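Long-range contact in ABC transporter sugar binding protein (PDB 3UOR), which probably binds maltose or a related sugar in the periplasm and delivers it to an ABC transporter for uptake: residues E193-D205 with P288-A300. Sequence-based numbering, arbitrary orientation.
Sequences EFEQQLSFALQQD and PLPGPNGLGAGIA
The side-chain amide of Q203, just past helix 195-202, joins two backbone carbonyls of the loop between strands 284-287 and 303-307 of the mixed sheet, in what is by sequence a bacterial extracellular solute-binding protein. Q203 NE2 donates to A297 O at 3.0 Å, a fairly straight bond (161° at the hydrogen) lying in both the amide and the carbonyl plane. The second bond, Q203 NE2 to P290 O at 2.9 Å, is more bent at 149° and reaches that oxygen from above its carbonyl plane. An extended chain beyond CG (chi2 175°) carries the amide between P290 and A297, and W166 NE1 donates to OE1, which helps to fix the rotation of the group.

Water extends the polar link: one molecule donates to S199 OG at 2.7 Å and accepts from I299 N. S199 OG in turn donates to E195 O, within the helix.

Packing flanks these bonds. I299 lays CD1 against E195 CB (3.6 Å), while its CG1 meets L198 CD2 and L202 CD1, the side chains crossing at about right angles. L289 CD2 presses on S199 CB at 3.4 Å, tighter than usual for two carbons, and the P292 ring leans its CD toward Q203 CB.

Both N-H groups of the Q203 amide are thus spent on main-chain oxygens seven positions apart, a bridge that adds to the loop's own G296 N to L289 O bond.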
loop_
_atom_site.group_PDB
_atom_site.type_symbol
_atom_site.label_atom_id
_atom_site.label_comp_id
_atom_site.label_asym_id
_atom_site.label_seq_id
_atom_site.Cartn_x
_atom_site.Cartn_y
_atom_site.Cartn_z
ATOM N N GLU A 193 -9.556 -8.253 -5.651
ATOM C CA GLU A 193 -8.458 -7.515 -5.019
ATOM C C GLU A 193 -7.999 -8.257 -3.777
ATOM O O GLU A 193 -8.809 -8.850 -3.074
ATOM C CB GLU A 193 -8.902 -6.084 -4.677
ATOM C CG GLU A 193 -9.401 -5.321 -5.916
ATOM C CD GLU A 193 -9.957 -3.935 -5.619
ATOM O OE1 GLU A 193 -10.121 -3.568 -4.431
ATOM O OE2 GLU A 193 -10.240 -3.210 -6.595
ATOM N N PHE A 194 -6.700 -8.240 -3.512
ATOM C CA PHE A 194 -6.169 -8.912 -2.336
ATOM C C PHE A 194 -5.925 -7.985 -1.120
ATOM O O PHE A 194 -5.694 -8.468 -0.010
ATOM C CB PHE A 194 -4.858 -9.612 -2.700
ATOM C CG PHE A 194 -3.725 -8.662 -3.031
ATOM C CD1 PHE A 194 -2.977 -8.081 -2.023
ATOM C CD2 PHE A 194 -3.408 -8.358 -4.353
ATOM C CE1 PHE A 194 -1.925 -7.213 -2.317
ATOM C CE2 PHE A 194 -2.354 -7.499 -4.661
ATOM C CZ PHE A 194 -1.610 -6.923 -3.638
ATOM N N GLU A 195 -5.962 -6.670 -1.326
ATOM C CA GLU A 195 -5.514 -5.733 -0.291
ATOM C C GLU A 195 -6.380 -5.747 0.966
ATOM O O GLU A 195 -5.879 -5.552 2.083
ATOM C CB GLU A 195 -5.363 -4.304 -0.850
ATOM C CG GLU A 195 -4.167 -4.119 -1.783
ATOM C CD GLU A 195 -4.463 -4.486 -3.244
ATOM O OE1 GLU A 195 -5.530 -5.058 -3.522
ATOM O OE2 GLU A 195 -3.622 -4.207 -4.122
ATOM N N GLN A 196 -7.675 -5.998 0.799
ATOM C CA GLN A 196 -8.579 -6.010 1.947
ATOM C C GLN A 196 -8.269 -7.181 2.901
ATOM O O GLN A 196 -8.064 -6.964 4.095
ATOM C CB GLN A 196 -10.034 -6.069 1.486
ATOM C CG GLN A 196 -10.474 -4.874 0.639
ATOM C CD GLN A 196 -10.144 -5.052 -0.819
ATOM O OE1 GLN A 196 -9.432 -5.981 -1.191
ATOM N NE2 GLN A 196 -10.668 -4.168 -1.659
ATOM N N GLN A 197 -8.210 -8.410 2.378
ATOM C CA GLN A 197 -7.901 -9.594 3.193
ATOM C C GLN A 197 -6.547 -9.384 3.798
ATOM O O GLN A 197 -6.320 -9.684 4.971
ATOM C CB GLN A 197 -7.795 -10.894 2.344
ATOM C CG GLN A 197 -8.955 -11.147 1.432
ATOM C CD GLN A 197 -8.809 -10.458 0.078
ATOM O OE1 GLN A 197 -8.941 -9.220 -0.031
ATOM N NE2 GLN A 197 -8.549 -11.266 -0.974
ATOM N N LEU A 198 -5.615 -8.923 2.968
ATOM C CA LEU A 198 -4.251 -8.714 3.448
ATOM C C LEU A 198 -4.224 -7.713 4.622
ATOM O O LEU A 198 -3.553 -7.955 5.629
ATOM C CB LEU A 198 -3.332 -8.262 2.312
ATOM C CG LEU A 198 -1.914 -7.889 2.743
ATOM C CD1 LEU A 198 -1.239 -9.091 3.381
ATOM C CD2 LEU A 198 -1.101 -7.421 1.535
ATOM N N SER A 199 -4.958 -6.608 4.497
ATOM C CA SER A 199 -4.998 -5.596 5.568
ATOM C C SER A 199 -5.418 -6.249 6.876
ATOM O O SER A 199 -4.752 -6.090 7.892
ATOM C CB SER A 199 -5.979 -4.460 5.233
ATOM O OG SER A 199 -5.555 -3.780 4.066
ATOM N N PHE A 200 -6.517 -7.004 6.845
ATOM C CA PHE A 200 -7.028 -7.641 8.059
ATOM C C PHE A 200 -6.076 -8.700 8.604
ATOM O O PHE A 200 -6.039 -8.931 9.810
ATOM C CB PHE A 200 -8.441 -8.222 7.831
ATOM C CG PHE A 200 -9.466 -7.174 7.551
ATOM C CD1 PHE A 200 -9.620 -6.091 8.425
ATOM C CD2 PHE A 200 -10.245 -7.224 6.407
ATOM C CE1 PHE A 200 -10.552 -5.099 8.179
ATOM C CE2 PHE A 200 -11.193 -6.219 6.152
ATOM C CZ PHE A 200 -11.342 -5.157 7.047
ATOM N N ALA A 201 -5.320 -9.351 7.719
ATOM C CA ALA A 201 -4.350 -10.366 8.149
ATOM C C ALA A 201 -3.130 -9.717 8.792
ATOM O O ALA A 201 -2.560 -10.249 9.762
ATOM C CB ALA A 201 -3.930 -11.241 6.964
ATOM N N LEU A 202 -2.730 -8.561 8.261
ATOM C CA LEU A 202 -1.650 -7.784 8.873
ATOM C C LEU A 202 -1.991 -7.270 10.274
ATOM O O LEU A 202 -1.097 -6.902 11.009
ATOM C CB LEU A 202 -1.239 -6.609 7.988
ATOM C CG LEU A 202 -0.559 -7.016 6.700
ATOM C CD1 LEU A 202 -0.351 -5.788 5.810
ATOM C CD2 LEU A 202 0.735 -7.656 7.057
ATOM N N GLN A 203 -3.276 -7.230 10.641
ATOM C CA GLN A 203 -3.649 -6.779 11.994
ATOM C C GLN A 203 -3.459 -7.849 13.078
ATOM O O GLN A 203 -3.815 -7.620 14.223
ATOM C CB GLN A 203 -5.094 -6.259 12.031
ATOM C CG GLN A 203 -5.344 -5.094 11.084
ATOM C CD GLN A 203 -6.780 -4.696 11.073
ATOM O OE1 GLN A 203 -7.663 -5.499 11.401
ATOM N NE2 GLN A 203 -7.043 -3.450 10.704
ATOM N N GLN A 204 -2.897 -9.003 12.721
ATOM C CA GLN A 204 -2.772 -10.115 13.669
ATOM C C GLN A 204 -1.352 -10.155 14.194
ATOM O O GLN A 204 -0.453 -9.657 13.549
ATOM C CB GLN A 204 -3.104 -11.453 12.984
ATOM C CG GLN A 204 -4.461 -11.473 12.225
ATOM C CD GLN A 204 -5.616 -10.928 13.066
ATOM O OE1 GLN A 204 -5.809 -11.339 14.212
ATOM N NE2 GLN A 204 -6.384 -9.989 12.497
ATOM N N ASP A 205 -1.144 -10.802 15.334
ATOM C CA ASP A 205 0.162 -10.826 15.980
ATOM C C ASP A 205 1.145 -11.745 15.309
ATOM O O ASP A 205 2.356 -11.593 15.476
ATOM C CB ASP A 205 0.025 -11.271 17.430
ATOM C CG ASP A 205 -0.531 -10.187 18.307
ATOM O OD1 ASP A 205 -0.260 -9.002 18.002
ATOM O OD2 ASP A 205 -1.240 -10.514 19.285
ATOM N N PRO A 288 -9.901 5.421 9.607
ATOM C CA PRO A 288 -8.873 4.380 9.559
ATOM C C PRO A 288 -9.497 3.004 9.761
ATOM O O PRO A 288 -10.630 2.911 10.205
ATOM C CB PRO A 288 -7.917 4.767 10.698
ATOM C CG PRO A 288 -8.695 5.659 11.595
ATOM C CD PRO A 288 -9.814 6.275 10.800
ATOM N N LEU A 289 -8.766 1.953 9.430
ATOM C CA LEU A 289 -9.304 0.594 9.403
ATOM C C LEU A 289 -9.552 0.053 10.813
ATOM O O LEU A 289 -8.641 0.044 11.637
ATOM C CB LEU A 289 -8.287 -0.297 8.666
ATOM C CG LEU A 289 -8.727 -1.459 7.785
ATOM C CD1 LEU A 289 -9.799 -1.031 6.784
ATOM C CD2 LEU A 289 -7.527 -2.082 7.087
ATOM N N PRO A 290 -10.784 -0.395 11.113
ATOM C CA PRO A 290 -10.940 -1.014 12.436
ATOM C C PRO A 290 -10.044 -2.238 12.585
ATOM O O PRO A 290 -9.760 -2.913 11.598
ATOM C CB PRO A 290 -12.408 -1.440 12.445
ATOM C CG PRO A 290 -13.069 -0.488 11.474
ATOM C CD PRO A 290 -12.072 -0.256 10.403
ATOM N N GLY A 291 -9.585 -2.508 13.799
ATOM C CA GLY A 291 -8.820 -3.713 14.077
ATOM C C GLY A 291 -9.523 -4.538 15.149
ATOM O O GLY A 291 -10.560 -4.119 15.675
ATOM N N PRO A 292 -8.969 -5.715 15.484
ATOM C CA PRO A 292 -9.592 -6.612 16.468
ATOM C C PRO A 292 -9.896 -5.956 17.827
ATOM O O PRO A 292 -10.965 -6.207 18.409
ATOM C CB PRO A 292 -8.548 -7.717 16.633
ATOM C CG PRO A 292 -7.838 -7.755 15.294
ATOM C CD PRO A 292 -7.840 -6.354 14.770
ATOM N N ASN A 293 -8.969 -5.133 18.311
ATOM C CA ASN A 293 -9.059 -4.528 19.638
ATOM C C ASN A 293 -9.096 -3.015 19.621
ATOM O O ASN A 293 -9.084 -2.382 20.666
ATOM C CB ASN A 293 -7.873 -4.969 20.476
ATOM C CG ASN A 293 -7.791 -6.459 20.577
ATOM O OD1 ASN A 293 -8.754 -7.111 20.971
ATOM N ND2 ASN A 293 -6.657 -7.017 20.185
ATOM N N GLY A 294 -9.143 -2.444 18.427
ATOM C CA GLY A 294 -9.078 -1.004 18.263
ATOM C C GLY A 294 -8.558 -0.732 16.875
ATOM O O GLY A 294 -8.368 -1.666 16.084
ATOM N N LEU A 295 -8.343 0.538 16.566
ATOM C CA LEU A 295 -7.833 0.906 15.261
ATOM C C LEU A 295 -6.580 0.089 15.006
ATOM O O LEU A 295 -5.692 0.030 15.854
ATOM C CB LEU A 295 -7.531 2.399 15.221
ATOM C CG LEU A 295 -8.794 3.250 15.255
ATOM C CD1 LEU A 295 -8.451 4.718 15.011
ATOM C CD2 LEU A 295 -9.710 2.736 14.169
ATOM N N GLY A 296 -6.501 -0.551 13.848
ATOM C CA GLY A 296 -5.462 -1.534 13.641
ATOM C C GLY A 296 -4.437 -1.197 12.584
ATOM O O GLY A 296 -4.385 -0.080 12.062
ATOM N N ALA A 297 -3.613 -2.188 12.270
ATOM C CA ALA A 297 -2.607 -2.031 11.229
ATOM C C ALA A 297 -3.275 -1.979 9.878
ATOM O O ALA A 297 -4.487 -2.167 9.755
ATOM C CB ALA A 297 -1.620 -3.168 11.273
ATOM N N GLY A 298 -2.473 -1.715 8.861
ATOM C CA GLY A 298 -2.935 -1.727 7.492
ATOM C C GLY A 298 -1.714 -1.964 6.639
ATOM O O GLY A 298 -0.622 -2.210 7.160
ATOM N N ILE A 299 -1.887 -1.880 5.332
ATOM C CA ILE A 299 -0.801 -2.161 4.383
ATOM C C ILE A 299 0.194 -0.979 4.329
ATOM O O ILE A 299 -0.214 0.178 4.386
ATOM C CB ILE A 299 -1.416 -2.384 2.990
ATOM C CG1 ILE A 299 -1.944 -3.818 2.878
ATOM C CG2 ILE A 299 -0.430 -2.160 1.888
ATOM C CD1 ILE A 299 -2.973 -3.950 1.789
ATOM N N ALA A 300 1.482 -1.279 4.230
ATOM C CA ALA A 300 2.504 -0.268 3.987
ATOM C C ALA A 300 2.922 -0.328 2.529
ATOM O O ALA A 300 4.027 -0.776 2.206
ATOM C CB ALA A 300 3.694 -0.504 4.890
HETATM O O HOH W 1 -4.682 -1.232 4.440
HETATM O O HOH W 2 -3.501 -4.207 14.374
#